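Local structure of acyl-CoA hydrolase (Bacillus cereus, 1Y7U) at residues Ile138-Thr141 with Glu142-Glu146. The protein probably hydrolyses long-chain fatty acyl-CoA thioesters, binds coenzyme A and carries calcium sites. Numbering follows the deposited sequence.
Sequences IPDT and EEEKE. With CA (calcium ion), chain D.
E144 reaches back from the first turn of helix 142-170 across T141, the two side chains crossing at about a right angle, with T141 OG1 3.5 Å from E144 CD. This is a helix N-terminus with the glutamate half of a capping box: T141 holds the N-cap position, and the residue three places on returns its carboxylate to the N-cap amide. The T141 hydroxyl makes no capping bond, so the reciprocal half is missing.

Two donors converge on E144 OE1. D140 N lies 2.7 Å from E144 OE1 and meets it nearly along its C-O axis (N-H...O angle 149°), whereas T141 N, 3.0 Å from E144 OE1, arrives from above the carboxylate plane. The same E144 OE1 stands 2.9 Å from the calcium ion, and E144 OE2 forms a salt bridge with R19. These cationic neighbours and amide donors would be expected to favour the ionised carboxylate. D140 and E144 are both calcium-binding residues of this protein; here D140 OD2 sits 3.2 Å from the metal, a longer approach than that of E144, and is also hydrogen-bonded to T14. The E144 chain, turned so that CG lies beside its own backbone N (chi1 -51°) and extended beyond, brings the carboxylate to the backbone amides of the loop that follows strand 136-138.

P139 packs against the base of this side chain, its CB 4.1 Å from E144 CB. Where the helix meets the second subunit, E143 OE2 is hydrogen-bonded to T173 N of that subunit. K145 secures the loop twice: its backbone N donates to T141 O at 3.1 Å, closing the first helical turn, and its aliphatic chain, bent at its last torsion (chi4 67°), carries NZ to 2.8 Å from D140 O.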
loop_
_atom_site.group_PDB
_atom_site.type_symbol
_atom_site.label_atom_id
_atom_site.label_comp_id
_atom_site.label_asym_id
_atom_site.label_seq_id
_atom_site.Cartn_x
_atom_site.Cartn_y
_atom_site.Cartn_z
ATOM N N ILE A 138 -0.168 -15.099 -33.612
ATOM C CA ILE A 138 -0.192 -14.728 -35.006
ATOM C C ILE A 138 -0.284 -13.209 -35.091
ATOM O O ILE A 138 -1.298 -12.600 -34.744
ATOM C CB ILE A 138 -1.341 -15.438 -35.811
ATOM C CG1 ILE A 138 -2.169 -14.403 -36.574
ATOM C CG2 ILE A 138 -2.170 -16.321 -34.900
ATOM C CD1 ILE A 138 -3.292 -14.997 -37.414
ATOM N N PRO A 139 0.818 -12.575 -35.500
ATOM C CA PRO A 139 0.991 -11.130 -35.669
ATOM C C PRO A 139 0.148 -10.609 -36.832
ATOM O O PRO A 139 0.243 -11.136 -37.932
ATOM C CB PRO A 139 2.479 -11.002 -35.966
ATOM C CG PRO A 139 3.084 -12.205 -35.243
ATOM C CD PRO A 139 2.112 -13.277 -35.582
ATOM N N ASP A 140 -0.669 -9.585 -36.601
ATOM C CA ASP A 140 -1.491 -9.033 -37.671
ATOM C C ASP A 140 -0.845 -7.796 -38.268
ATOM O O ASP A 140 -0.413 -7.805 -39.413
ATOM C CB ASP A 140 -2.888 -8.657 -37.167
ATOM C CG ASP A 140 -3.763 -9.867 -36.882
ATOM O OD1 ASP A 140 -3.340 -10.992 -37.208
ATOM O OD2 ASP A 140 -4.880 -9.692 -36.336
ATOM N N THR A 141 -0.795 -6.728 -37.482
ATOM C CA THR A 141 -0.222 -5.444 -37.886
ATOM C C THR A 141 1.186 -5.551 -38.463
ATOM O O THR A 141 1.876 -6.546 -38.242
ATOM C CB THR A 141 -0.166 -4.506 -36.678
ATOM O OG1 THR A 141 -1.474 -4.405 -36.109
ATOM C CG2 THR A 141 0.327 -3.121 -37.079
ATOM N N GLU A 142 1.613 -4.529 -39.203
ATOM C CA GLU A 142 2.956 -4.533 -39.772
ATOM C C GLU A 142 3.912 -4.346 -38.604
ATOM O O GLU A 142 4.991 -4.940 -38.546
ATOM C CB GLU A 142 3.141 -3.388 -40.768
ATOM C CG GLU A 142 4.466 -3.457 -41.516
ATOM C CD GLU A 142 4.691 -2.276 -42.442
ATOM O OE1 GLU A 142 5.249 -1.249 -41.989
ATOM O OE2 GLU A 142 4.301 -2.374 -43.626
ATOM N N GLU A 143 3.484 -3.512 -37.663
ATOM C CA GLU A 143 4.260 -3.215 -36.472
ATOM C C GLU A 143 4.458 -4.486 -35.653
ATOM O O GLU A 143 5.547 -4.746 -35.146
ATOM C CB GLU A 143 3.524 -2.170 -35.641
ATOM C CG GLU A 143 4.374 -1.507 -34.594
ATOM C CD GLU A 143 3.593 -0.493 -33.787
ATOM O OE1 GLU A 143 2.709 -0.906 -33.000
ATOM O OE2 GLU A 143 3.861 0.718 -33.947
ATOM N N GLU A 144 3.394 -5.275 -35.531
ATOM C CA GLU A 144 3.453 -6.514 -34.775
ATOM C C GLU A 144 4.412 -7.505 -35.431
ATOM O O GLU A 144 5.084 -8.275 -34.747
ATOM C CB GLU A 144 2.058 -7.128 -34.662
ATOM C CG GLU A 144 1.000 -6.158 -34.151
ATOM C CD GLU A 144 -0.323 -6.841 -33.822
ATOM O OE1 GLU A 144 -0.764 -7.698 -34.620
ATOM O OE2 GLU A 144 -0.928 -6.516 -32.776
ATOM N N LYS A 145 4.481 -7.481 -36.760
ATOM C CA LYS A 145 5.374 -8.383 -37.476
ATOM C C LYS A 145 6.830 -7.997 -37.220
ATOM O O LYS A 145 7.692 -8.864 -37.066
ATOM C CB LYS A 145 5.078 -8.352 -38.974
ATOM C CG LYS A 145 3.752 -8.979 -39.364
ATOM C CD LYS A 145 3.769 -9.364 -40.836
ATOM C CE LYS A 145 2.480 -10.035 -41.275
ATOM N NZ LYS A 145 1.332 -9.090 -41.237
ATOM N N GLU A 146 7.100 -6.696 -37.178
ATOM C CA GLU A 146 8.447 -6.216 -36.903
ATOM C C GLU A 146 8.821 -6.587 -35.477
ATOM O O GLU A 146 9.916 -7.092 -35.215
ATOM C CB GLU A 146 8.530 -4.702 -37.037
ATOM C CG GLU A 146 8.605 -4.199 -38.443
ATOM C CD GLU A 146 9.099 -2.773 -38.484
ATOM O OE1 GLU A 146 8.418 -1.891 -37.916
ATOM O OE2 GLU A 146 10.176 -2.537 -39.071
HETATM CA CA CA D . -3.103 -9.084 -33.737
#